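Local atomic coordinates of response regulator aspartate phosphatase H (Bacillus subtilis, PDB entry 3Q15), a protein that dephosphorylates the sporulation response regulator Spo0F and also acts on the response regulator ComA, keeping competence and sporulation apart in time. Residues V12-N17 with F105-Y110; N17-M22 with L57-H62; D136-A141 with D169-H174; E142-V147 with M161-Q166. All blocks are in the same frame, centred on the assembly; numbering follows the deposited sequence.

Interaction 1 (V12-N17 with F105-Y110); sequences VGVKIN and FFRGMY
The first helix of the N-terminal three-helix bundle packs here on helix 93-113, part of which falls in the first predicted TPR repeat, and Val14 is the main contributor, lodged against Tyr110. The segment axes come within 8.4 Å at a crossing angle of -134°, so the two helices run roughly antiparallel. Val14 straddles the root of the tyrosine: CG1 touches Tyr110 CB at 3.5 Å, while CG2 lies over one face of the ring, 4.2 Å from its centroid and offset toward the rim. The Tyr110 ring reaches that place because its CG is anti to the backbone N (chi1 178°). The preceding residue, Gly13, brings its CA to 4.0 Å from CB of Phe106, one turn before Tyr110; a side chain on Gly13 would run into that CB, and this is what lets the backbones come so near. The Phe106 ring itself then leads away from residues 12-17 and touches Asp48. Arg107 lies along the flank of the contact, its CD 4.0 Å from Val14 CG1. No direct hydrogen bond joins the segments, but a water accepts from both sides, 3.2 Å from Asn17 ND2 and 2.8 Å from Arg107 NH1, the latter in the guanidinium plane. The Asn17 amide is further fixed by Tyr54 OH at OD1 and by Ser103 O at ND2, and Arg107 NE pairs with Glu111. Behind the contact, Val12 and Ile16 of helix 9-24 pack on helices 28-41 and 49-67, whereas Phe105 and Met109 of helix 93-113 lean on helix 137-153.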
# COMPACT_ATOMS: atom_id res chain seq x y z
N VAL A 12 -10.49 13.94 18.12
CA VAL A 12 -11.80 14.58 18.14
C VAL A 12 -12.72 13.94 17.11
O VAL A 12 -13.94 13.85 17.31
CB VAL A 12 -11.70 16.09 17.91
CG1 VAL A 12 -13.09 16.71 17.88
CG2 VAL A 12 -10.85 16.73 18.99
N GLY A 13 -12.14 13.50 16.00
CA GLY A 13 -12.89 12.83 14.96
C GLY A 13 -13.56 11.55 15.41
O GLY A 13 -14.72 11.30 15.07
N VAL A 14 -12.84 10.72 16.16
CA VAL A 14 -13.40 9.46 16.62
C VAL A 14 -14.47 9.65 17.69
O VAL A 14 -15.38 8.83 17.82
CB VAL A 14 -12.32 8.47 17.11
CG1 VAL A 14 -11.43 8.04 15.95
CG2 VAL A 14 -11.50 9.07 18.24
N LYS A 15 -14.37 10.73 18.46
CA LYS A 15 -15.41 11.05 19.43
C LYS A 15 -16.69 11.48 18.71
O LYS A 15 -17.80 11.16 19.15
CB LYS A 15 -14.95 12.14 20.41
CG LYS A 15 -16.03 12.56 21.40
CD LYS A 15 -15.49 13.52 22.45
CE LYS A 15 -14.44 12.84 23.33
NZ LYS A 15 -14.00 13.71 24.46
N ILE A 16 -16.53 12.19 17.60
CA ILE A 16 -17.65 12.55 16.73
C ILE A 16 -18.29 11.28 16.15
O ILE A 16 -19.51 11.19 16.03
CB ILE A 16 -17.21 13.49 15.59
CG1 ILE A 16 -16.78 14.85 16.16
CG2 ILE A 16 -18.34 13.68 14.59
CD1 ILE A 16 -16.39 15.86 15.11
N ASN A 17 -17.46 10.31 15.79
CA ASN A 17 -17.93 9.01 15.34
C ASN A 17 -18.81 8.36 16.40
O ASN A 17 -19.81 7.73 16.09
CB ASN A 17 -16.75 8.08 15.04
CG ASN A 17 -15.98 8.49 13.80
OD1 ASN A 17 -16.28 9.51 13.18
ND2 ASN A 17 -14.99 7.69 13.44
N PHE A 105 -12.67 8.14 7.46
CA PHE A 105 -11.43 8.86 7.22
C PHE A 105 -10.73 9.19 8.53
O PHE A 105 -9.57 8.82 8.73
CB PHE A 105 -11.68 10.15 6.43
CG PHE A 105 -10.45 11.00 6.25
CD1 PHE A 105 -9.58 10.77 5.19
CD2 PHE A 105 -10.15 12.01 7.16
CE1 PHE A 105 -8.44 11.55 5.03
CE2 PHE A 105 -9.01 12.78 7.00
CZ PHE A 105 -8.15 12.55 5.93
N PHE A 106 -11.43 9.87 9.42
CA PHE A 106 -10.85 10.25 10.70
C PHE A 106 -10.52 9.05 11.59
O PHE A 106 -9.63 9.13 12.43
CB PHE A 106 -11.74 11.24 11.44
CG PHE A 106 -11.68 12.62 10.87
CD1 PHE A 106 -10.55 13.39 11.04
CD2 PHE A 106 -12.74 13.14 10.15
CE1 PHE A 106 -10.48 14.67 10.51
CE2 PHE A 106 -12.68 14.41 9.62
CZ PHE A 106 -11.54 15.18 9.80
N ARG A 107 -11.24 7.95 11.41
CA ARG A 107 -10.94 6.73 12.13
C ARG A 107 -9.62 6.15 11.63
O ARG A 107 -8.82 5.65 12.41
CB ARG A 107 -12.06 5.71 12.00
CG ARG A 107 -11.75 4.37 12.64
CD ARG A 107 -11.42 4.52 14.12
NE ARG A 107 -11.02 3.26 14.73
CZ ARG A 107 -11.85 2.42 15.34
NH1 ARG A 107 -13.15 2.70 15.41
NH2 ARG A 107 -11.39 1.29 15.86
N GLY A 108 -9.41 6.24 10.32
CA GLY A 108 -8.16 5.81 9.72
C GLY A 108 -6.99 6.64 10.20
O GLY A 108 -5.93 6.11 10.52
N MET A 109 -7.19 7.95 10.27
CA MET A 109 -6.15 8.85 10.76
C MET A 109 -5.88 8.61 12.24
O MET A 109 -4.73 8.70 12.69
CB MET A 109 -6.53 10.31 10.50
CG MET A 109 -6.47 10.72 9.03
SD MET A 109 -4.85 10.44 8.28
CE MET A 109 -5.13 11.04 6.62
N TYR A 110 -6.91 8.30 13.01
CA TYR A 110 -6.73 7.99 14.43
C TYR A 110 -5.85 6.76 14.60
O TYR A 110 -4.93 6.75 15.43
CB TYR A 110 -8.07 7.79 15.13
CG TYR A 110 -7.95 7.41 16.59
CD1 TYR A 110 -7.70 8.37 17.56
CD2 TYR A 110 -8.10 6.09 17.00
CE1 TYR A 110 -7.59 8.03 18.90
CE2 TYR A 110 -7.99 5.74 18.34
CZ TYR A 110 -7.74 6.71 19.28
OH TYR A 110 -7.64 6.36 20.61
O HOH W 1 -14.88 4.89 14.91

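Interaction 2 (N17-M22 with L57-H62); sequences NEWYKM and LMCFRH
In the core of the N-terminal three-helix bundle, Trp19 and Tyr20 of helix 9-24 receive Met58 of helix 49-67 between them. Met58 CG sits over one face of the indole, 3.5 Å from the centroid of the six-membered ring and only 13° off its normal, a CH-pi contact at close range. From there the methionine chain, bent at both chi2 and chi3 (60° each), turns toward the tyrosine: SD comes to 3.5 Å from Tyr20 CD1, oblique to that ring, and CE rests against Tyr20 CG and CB. The same sulfur stands above the five-membered ring of Trp19 at a longer 4.9 Å from its centroid, a Met-aromatic contact. The segments run nearly parallel, 13° apart, as first and third helices of such a bundle do, and their axes are 10.6 Å apart, a spacing filled by these large side chains; Trp19 also touches Lys35 of the intervening helix 28-41. The edge of the indole is used as well. Trp19 NE1 donates to His62 ND1 at 3.2 Å; His62 ND1 lies in the indole plane, whereas NE1 stands well out of the imidazole plane, so the bond is straight at the donor and bent at the acceptor. Glu32 holds the other imidazole nitrogen, NE2. Farther round the indole edge, Cys59 SG meets Trp19 CH2 at 3.9 Å. On the other flank Arg61 CG touches Tyr20 CE1, and a water joins their polar ends, 2.8 Å from Tyr20 OH and accepting from Arg61 NE at 2.7 Å.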
# COMPACT_ATOMS: atom_id res chain seq x y z
N ASN A 17 -17.46 10.31 15.79
CA ASN A 17 -17.93 9.01 15.34
C ASN A 17 -18.81 8.36 16.40
O ASN A 17 -19.81 7.73 16.09
CB ASN A 17 -16.75 8.08 15.04
CG ASN A 17 -15.98 8.49 13.80
OD1 ASN A 17 -16.28 9.51 13.18
ND2 ASN A 17 -14.99 7.69 13.44
N GLU A 18 -18.41 8.51 17.66
CA GLU A 18 -19.16 7.95 18.77
C GLU A 18 -20.45 8.73 18.94
O GLU A 18 -21.51 8.15 19.20
CB GLU A 18 -18.34 8.00 20.06
CG GLU A 18 -19.06 7.43 21.26
CD GLU A 18 -19.45 5.97 21.08
OE1 GLU A 18 -20.45 5.54 21.69
OE2 GLU A 18 -18.74 5.27 20.33
N TRP A 19 -20.35 10.05 18.80
CA TRP A 19 -21.50 10.93 18.82
C TRP A 19 -22.52 10.46 17.77
O TRP A 19 -23.71 10.33 18.06
CB TRP A 19 -21.04 12.37 18.55
CG TRP A 19 -22.14 13.39 18.45
CD1 TRP A 19 -23.45 13.23 18.81
CD2 TRP A 19 -22.02 14.72 17.95
NE1 TRP A 19 -24.14 14.39 18.56
CE2 TRP A 19 -23.28 15.32 18.03
CE3 TRP A 19 -20.95 15.47 17.43
CZ2 TRP A 19 -23.52 16.63 17.62
CZ3 TRP A 19 -21.19 16.76 17.02
CH2 TRP A 19 -22.46 17.33 17.12
N TYR A 20 -22.03 10.18 16.57
CA TYR A 20 -22.86 9.70 15.46
C TYR A 20 -23.58 8.41 15.80
O TYR A 20 -24.76 8.24 15.48
CB TYR A 20 -21.98 9.47 14.23
CG TYR A 20 -22.74 9.36 12.92
CD1 TYR A 20 -24.01 9.91 12.79
CD2 TYR A 20 -22.20 8.70 11.83
CE1 TYR A 20 -24.71 9.82 11.59
CE2 TYR A 20 -22.89 8.60 10.63
CZ TYR A 20 -24.14 9.16 10.52
OH TYR A 20 -24.83 9.06 9.33
N LYS A 21 -22.87 7.48 16.44
CA LYS A 21 -23.45 6.21 16.84
C LYS A 21 -24.67 6.42 17.74
O LYS A 21 -25.70 5.76 17.56
CB LYS A 21 -22.42 5.34 17.56
CG LYS A 21 -21.32 4.79 16.66
CD LYS A 21 -20.34 3.95 17.45
CE LYS A 21 -19.32 3.27 16.54
NZ LYS A 21 -18.63 4.26 15.68
N MET A 22 -24.56 7.33 18.70
CA MET A 22 -25.67 7.61 19.59
C MET A 22 -26.85 8.20 18.82
O MET A 22 -28.01 7.89 19.09
CB MET A 22 -25.24 8.55 20.72
CG MET A 22 -24.22 7.96 21.68
SD MET A 22 -24.74 6.41 22.47
CE MET A 22 -24.08 5.20 21.33
N LEU A 57 -21.58 19.26 10.01
CA LEU A 57 -22.49 18.31 9.41
C LEU A 57 -23.15 17.44 10.49
O LEU A 57 -24.35 17.17 10.44
CB LEU A 57 -21.77 17.43 8.38
CG LEU A 57 -21.18 18.14 7.16
CD1 LEU A 57 -20.39 17.15 6.31
CD2 LEU A 57 -22.27 18.82 6.33
N MET A 58 -22.36 17.02 11.47
CA MET A 58 -22.90 16.21 12.55
C MET A 58 -23.91 17.01 13.37
O MET A 58 -24.93 16.48 13.80
CB MET A 58 -21.80 15.65 13.46
CG MET A 58 -22.28 14.57 14.41
SD MET A 58 -22.97 13.15 13.54
CE MET A 58 -21.56 12.63 12.57
N CYS A 59 -23.63 18.30 13.58
CA CYS A 59 -24.57 19.18 14.26
C CYS A 59 -25.92 19.19 13.54
O CYS A 59 -26.98 19.23 14.18
CB CYS A 59 -24.03 20.61 14.35
SG CYS A 59 -22.74 20.86 15.60
N PHE A 60 -25.87 19.14 12.22
CA PHE A 60 -27.08 19.16 11.40
C PHE A 60 -27.80 17.82 11.51
O PHE A 60 -29.02 17.76 11.66
CB PHE A 60 -26.72 19.47 9.94
CG PHE A 60 -27.92 19.60 9.03
CD1 PHE A 60 -28.70 20.74 9.05
CD2 PHE A 60 -28.24 18.58 8.14
CE1 PHE A 60 -29.79 20.86 8.21
CE2 PHE A 60 -29.34 18.70 7.30
CZ PHE A 60 -30.11 19.84 7.33
N ARG A 61 -27.03 16.74 11.43
CA ARG A 61 -27.57 15.40 11.56
C ARG A 61 -28.19 15.23 12.94
O ARG A 61 -29.25 14.61 13.09
CB ARG A 61 -26.47 14.36 11.33
CG ARG A 61 -26.94 12.92 11.40
CD ARG A 61 -28.10 12.67 10.45
NE ARG A 61 -28.53 11.27 10.49
CZ ARG A 61 -29.39 10.79 11.38
NH1 ARG A 61 -29.93 11.59 12.29
NH2 ARG A 61 -29.72 9.51 11.36
N HIS A 62 -27.54 15.78 13.96
CA HIS A 62 -28.05 15.74 15.32
C HIS A 62 -29.39 16.46 15.44
O HIS A 62 -30.28 16.02 16.16
CB HIS A 62 -27.04 16.36 16.29
CG HIS A 62 -27.51 16.42 17.71
ND1 HIS A 62 -27.21 15.44 18.64
CD2 HIS A 62 -28.27 17.34 18.36
CE1 HIS A 62 -27.76 15.76 19.80
NE2 HIS A 62 -28.41 16.90 19.66
O HOH W 2 -27.07 10.42 8.33

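Interaction 3 (D136-A141 with D169-H174); sequences DDIEKA and DIYQNH
Ile170 pushes into the first turns of helix 137-153 as a knob among Asp137, Ile138, Lys140 and Ala141. Its CD1 lies 3.4 Å from Asp137 O, and its CB is 3.8 Å from Ala141 CB. Next along the chain, Tyr171 spreads its ring beside the same alanine: Ala141 CB sits over one face, 4.0 Å from the ring centroid and offset toward the rim, while the hydroxyl reaches on to Glu142. Farther on, His174 folds back (chi1 -61°) so that its ND1 donates to Ile170 O at 2.8 Å, nearly in the imidazole plane and at an N-H...O angle of 161°. The ring thus held takes Ile138 CD1 over one face, 4.2 Å from its centroid. With an alanine here, Ile170 O would probably lose this donor and the Ile138 methyl the ring it rests on. On the facing helix Asp136 is the N-cap, its OD1 accepting from Glu139 N at 2.8 Å. The contact joins the start of helix 137-153 to the end of helix 157-172, the open end of the antiparallel helix pair of the second predicted TPR repeat, with Tyr177 against Ile138 and Tyr171, and helix 178-194 packed on Tyr171.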
# COMPACT_ATOMS: atom_id res chain seq x y z
N ASP A 136 -17.21 15.78 -6.50
CA ASP A 136 -16.25 16.85 -6.27
C ASP A 136 -14.82 16.34 -6.40
O ASP A 136 -14.35 15.55 -5.58
CB ASP A 136 -16.48 17.49 -4.90
CG ASP A 136 -15.63 18.72 -4.68
OD1 ASP A 136 -14.56 18.61 -4.05
OD2 ASP A 136 -16.04 19.81 -5.14
N ASP A 137 -14.13 16.80 -7.44
CA ASP A 137 -12.79 16.29 -7.76
C ASP A 137 -11.72 16.72 -6.76
O ASP A 137 -10.76 15.98 -6.53
CB ASP A 137 -12.39 16.70 -9.18
CG ASP A 137 -13.22 16.01 -10.24
OD1 ASP A 137 -13.65 14.86 -10.00
OD2 ASP A 137 -13.45 16.61 -11.31
N ILE A 138 -11.87 17.90 -6.17
CA ILE A 138 -10.91 18.39 -5.18
C ILE A 138 -10.99 17.57 -3.90
O ILE A 138 -9.97 17.27 -3.28
CB ILE A 138 -11.13 19.88 -4.86
CG1 ILE A 138 -10.69 20.74 -6.04
CG2 ILE A 138 -10.37 20.27 -3.60
CD1 ILE A 138 -9.22 20.62 -6.36
N GLU A 139 -12.21 17.20 -3.51
CA GLU A 139 -12.40 16.35 -2.34
C GLU A 139 -11.63 15.05 -2.54
O GLU A 139 -10.95 14.58 -1.63
CB GLU A 139 -13.89 16.07 -2.11
CG GLU A 139 -14.22 15.54 -0.73
CD GLU A 139 -13.84 16.52 0.37
OE1 GLU A 139 -14.04 17.74 0.18
OE2 GLU A 139 -13.34 16.07 1.43
N LYS A 140 -11.73 14.49 -3.74
CA LYS A 140 -11.00 13.27 -4.08
C LYS A 140 -9.49 13.49 -4.02
O LYS A 140 -8.76 12.68 -3.46
CB LYS A 140 -11.41 12.75 -5.46
CG LYS A 140 -12.87 12.32 -5.56
CD LYS A 140 -13.12 11.51 -6.84
CE LYS A 140 -14.60 11.20 -7.03
NZ LYS A 140 -15.39 12.42 -7.36
N ALA A 141 -9.02 14.59 -4.61
CA ALA A 141 -7.60 14.93 -4.57
C ALA A 141 -7.11 15.02 -3.13
O ALA A 141 -6.05 14.51 -2.77
CB ALA A 141 -7.34 16.23 -5.30
N ASP A 169 -2.51 15.05 -10.29
CA ASP A 169 -3.25 15.08 -11.55
C ASP A 169 -4.42 16.04 -11.46
O ASP A 169 -4.59 16.91 -12.31
CB ASP A 169 -3.76 13.68 -11.90
CG ASP A 169 -2.87 12.97 -12.90
OD1 ASP A 169 -1.68 13.32 -12.99
OD2 ASP A 169 -3.37 12.07 -13.61
N ILE A 170 -5.23 15.87 -10.41
CA ILE A 170 -6.41 16.70 -10.21
C ILE A 170 -6.03 18.15 -9.93
O ILE A 170 -6.69 19.08 -10.40
CB ILE A 170 -7.27 16.18 -9.05
CG1 ILE A 170 -7.66 14.72 -9.30
CG2 ILE A 170 -8.51 17.04 -8.87
CD1 ILE A 170 -8.53 14.13 -8.23
N TYR A 171 -4.97 18.34 -9.16
CA TYR A 171 -4.51 19.68 -8.80
C TYR A 171 -4.05 20.48 -10.02
O TYR A 171 -4.31 21.68 -10.11
CB TYR A 171 -3.38 19.60 -7.77
CG TYR A 171 -3.86 19.23 -6.38
CD1 TYR A 171 -5.02 19.78 -5.86
CD2 TYR A 171 -3.14 18.33 -5.60
CE1 TYR A 171 -5.45 19.45 -4.59
CE2 TYR A 171 -3.57 18.00 -4.33
CZ TYR A 171 -4.73 18.56 -3.83
OH TYR A 171 -5.16 18.22 -2.56
N GLN A 172 -3.38 19.80 -10.94
CA GLN A 172 -2.90 20.45 -12.15
C GLN A 172 -4.06 20.87 -13.06
O GLN A 172 -3.92 21.79 -13.86
CB GLN A 172 -1.91 19.55 -12.91
CG GLN A 172 -0.58 19.38 -12.19
CD GLN A 172 0.36 18.44 -12.93
OE1 GLN A 172 -0.06 17.67 -13.79
NE2 GLN A 172 1.65 18.52 -12.59
N ASN A 173 -5.20 20.20 -12.92
CA ASN A 173 -6.40 20.58 -13.66
C ASN A 173 -7.05 21.81 -13.06
O ASN A 173 -7.97 22.39 -13.65
CB ASN A 173 -7.40 19.42 -13.72
CG ASN A 173 -7.12 18.47 -14.86
OD1 ASN A 173 -6.41 18.80 -15.80
ND2 ASN A 173 -7.70 17.27 -14.78
N HIS A 174 -6.58 22.21 -11.88
CA HIS A 174 -7.09 23.39 -11.20
C HIS A 174 -5.93 24.31 -10.85
O HIS A 174 -5.40 24.25 -9.74
CB HIS A 174 -7.85 23.00 -9.94
CG HIS A 174 -9.04 22.13 -10.20
ND1 HIS A 174 -8.97 20.76 -10.23
CD2 HIS A 174 -10.33 22.45 -10.44
CE1 HIS A 174 -10.17 20.26 -10.48
NE2 HIS A 174 -11.01 21.27 -10.62

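Interaction 4 (E142-V147 with M161-Q166); sequences EFHFKV and MYHILQ. With SO4 (sulfate ion), chain F.
This is a close, buried helix-helix contact inside the second predicted TPR repeat, centred on two histidines, His144 of helix 137-153 and His163 of helix 157-172. Their ND1 atoms are 2.9 Å apart and hydrogen-bonded, and either could be the donor; the bond is fairly straight at 158°. Each nitrogen lies near the plane of the other ring, so the imidazoles meet rim to rim with their planes 30° apart. Both rings are sandwiched. His144 has Gln166 over one face, with CB 4.0 Å from the ring centroid, and Phe143 over the opposite face. His163 has Val147 CG1 over one face, 3.8 Å from its centroid, and Tyr162 over the other. Replacing His144 with a leucine would probably leave His163 ND1 without its partner and the Gln166 side chain without the flat ring it lies over. On a neighbouring flank Phe145 and Ile164 lie side by side, CD1 to CD1 at 3.7 Å, the isoleucine brought there by CG1 anti to its backbone N; helix 178-194, next in line, touches both. Lys146, on the side away from helix 157-172, makes a weak 3.3 Å bond from NZ to O3 of a sulfate, probably from the crystallisation liquor, which Arg180 also binds. Arg125 of the second subunit packs on His163. The segment axes approach to 7.6 Å and cross at -146°, the antiparallel helix pairing of a tetratricopeptide repeat.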
# COMPACT_ATOMS: atom_id res chain seq x y z
N GLU A 142 -7.91 15.69 -2.30
CA GLU A 142 -7.56 15.97 -0.92
C GLU A 142 -7.35 14.67 -0.15
O GLU A 142 -6.41 14.54 0.64
CB GLU A 142 -8.65 16.81 -0.26
CG GLU A 142 -8.18 17.64 0.91
CD GLU A 142 -7.39 18.87 0.49
OE1 GLU A 142 -7.17 19.07 -0.73
OE2 GLU A 142 -6.99 19.65 1.38
N PHE A 143 -8.22 13.70 -0.39
CA PHE A 143 -8.09 12.38 0.20
C PHE A 143 -6.78 11.71 -0.22
O PHE A 143 -6.06 11.15 0.61
CB PHE A 143 -9.26 11.49 -0.19
CG PHE A 143 -9.05 10.05 0.12
CD1 PHE A 143 -9.29 9.56 1.40
CD2 PHE A 143 -8.58 9.17 -0.84
CE1 PHE A 143 -9.09 8.23 1.70
CE2 PHE A 143 -8.38 7.84 -0.55
CZ PHE A 143 -8.64 7.37 0.72
N HIS A 144 -6.49 11.75 -1.51
CA HIS A 144 -5.29 11.12 -2.04
C HIS A 144 -4.02 11.78 -1.50
O HIS A 144 -3.03 11.10 -1.22
CB HIS A 144 -5.29 11.13 -3.57
CG HIS A 144 -6.26 10.17 -4.17
ND1 HIS A 144 -6.12 8.80 -4.06
CD2 HIS A 144 -7.40 10.37 -4.88
CE1 HIS A 144 -7.12 8.20 -4.67
NE2 HIS A 144 -7.91 9.13 -5.18
N PHE A 145 -4.05 13.10 -1.36
CA PHE A 145 -2.91 13.84 -0.85
C PHE A 145 -2.61 13.49 0.60
O PHE A 145 -1.46 13.19 0.95
CB PHE A 145 -3.18 15.34 -0.97
CG PHE A 145 -2.08 16.21 -0.45
CD1 PHE A 145 -1.05 16.62 -1.27
CD2 PHE A 145 -2.08 16.63 0.87
CE1 PHE A 145 -0.03 17.42 -0.79
CE2 PHE A 145 -1.07 17.44 1.36
CZ PHE A 145 -0.04 17.83 0.52
N LYS A 146 -3.64 13.52 1.44
CA LYS A 146 -3.46 13.28 2.87
C LYS A 146 -3.06 11.84 3.14
O LYS A 146 -2.21 11.56 3.99
CB LYS A 146 -4.75 13.63 3.62
CG LYS A 146 -5.05 15.12 3.63
CD LYS A 146 -6.40 15.41 4.27
CE LYS A 146 -6.66 16.91 4.31
NZ LYS A 146 -5.62 17.63 5.10
N VAL A 147 -3.67 10.92 2.41
CA VAL A 147 -3.34 9.51 2.52
C VAL A 147 -1.92 9.26 1.99
O VAL A 147 -1.18 8.45 2.55
CB VAL A 147 -4.37 8.66 1.75
CG1 VAL A 147 -3.76 7.38 1.22
CG2 VAL A 147 -5.59 8.36 2.63
N MET A 161 3.36 6.98 -3.64
CA MET A 161 3.54 7.55 -4.97
C MET A 161 2.27 7.37 -5.79
O MET A 161 1.83 8.29 -6.48
CB MET A 161 4.73 6.90 -5.68
CG MET A 161 5.15 7.65 -6.94
SD MET A 161 5.94 9.22 -6.56
CE MET A 161 7.63 8.70 -6.25
N TYR A 162 1.69 6.18 -5.72
CA TYR A 162 0.43 5.91 -6.42
C TYR A 162 -0.59 6.97 -6.08
O TYR A 162 -1.15 7.61 -6.96
CB TYR A 162 -0.10 4.53 -6.04
CG TYR A 162 -1.54 4.30 -6.43
CD1 TYR A 162 -1.87 3.90 -7.72
CD2 TYR A 162 -2.56 4.47 -5.51
CE1 TYR A 162 -3.19 3.69 -8.08
CE2 TYR A 162 -3.88 4.26 -5.87
CZ TYR A 162 -4.19 3.87 -7.15
OH TYR A 162 -5.50 3.66 -7.51
N HIS A 163 -0.83 7.17 -4.78
CA HIS A 163 -1.83 8.13 -4.34
C HIS A 163 -1.48 9.58 -4.66
O HIS A 163 -2.34 10.34 -5.10
CB HIS A 163 -2.11 7.97 -2.85
CG HIS A 163 -3.00 6.81 -2.53
ND1 HIS A 163 -4.36 6.83 -2.76
CD2 HIS A 163 -2.72 5.58 -2.03
CE1 HIS A 163 -4.88 5.67 -2.41
NE2 HIS A 163 -3.91 4.90 -1.96
N ILE A 164 -0.23 9.97 -4.43
CA ILE A 164 0.15 11.36 -4.64
C ILE A 164 0.08 11.75 -6.12
O ILE A 164 -0.16 12.91 -6.46
CB ILE A 164 1.56 11.66 -4.09
CG1 ILE A 164 1.74 13.17 -3.90
CG2 ILE A 164 2.65 11.09 -5.01
CD1 ILE A 164 0.71 13.80 -3.00
N LEU A 165 0.28 10.77 -7.00
CA LEU A 165 0.18 11.02 -8.43
C LEU A 165 -1.27 11.26 -8.86
O LEU A 165 -1.52 11.94 -9.86
CB LEU A 165 0.80 9.88 -9.24
CG LEU A 165 2.33 9.77 -9.21
CD1 LEU A 165 2.78 8.55 -10.01
CD2 LEU A 165 2.98 11.03 -9.76
N GLN A 166 -2.21 10.70 -8.11
CA GLN A 166 -3.63 10.95 -8.38
C GLN A 166 -4.04 12.33 -7.89
O GLN A 166 -4.84 13.01 -8.52
CB GLN A 166 -4.51 9.88 -7.73
CG GLN A 166 -4.31 8.49 -8.29
CD GLN A 166 -5.36 7.52 -7.80
OE1 GLN A 166 -5.09 6.68 -6.95
NE2 GLN A 166 -6.57 7.63 -8.34
S SO4 F . -2.59 21.01 5.33
O1 SO4 F . -2.36 22.07 4.35
O2 SO4 F . -2.40 21.55 6.67
O3 SO4 F . -3.95 20.49 5.20
O4 SO4 F . -1.63 19.93 5.11

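Interactions 1 and 2 share helix 9-24 and Asn17, with centres 12 Å apart, and Ile16 CG2 meets Met58 CE at 3.9 Å, so the bundle core runs on into the seam with helix 93-113. Interactions 3 and 4 are two levels of one helix hairpin, 137-153 with 157-172, their centres 10 Å apart; Tyr171 OH and Glu142 OE1, 2.9 Å apart, probably link them by a hydrogen bond. Interaction 1 joins the two groups: Phe105 CZ packs on Lys146 CD at 3.7 Å. Interaction 2 touches neither 3 nor 4. A magnesium ion lies about 10 Å from the Ile138 side chain of interaction 3; the sulfate is beside interaction 4.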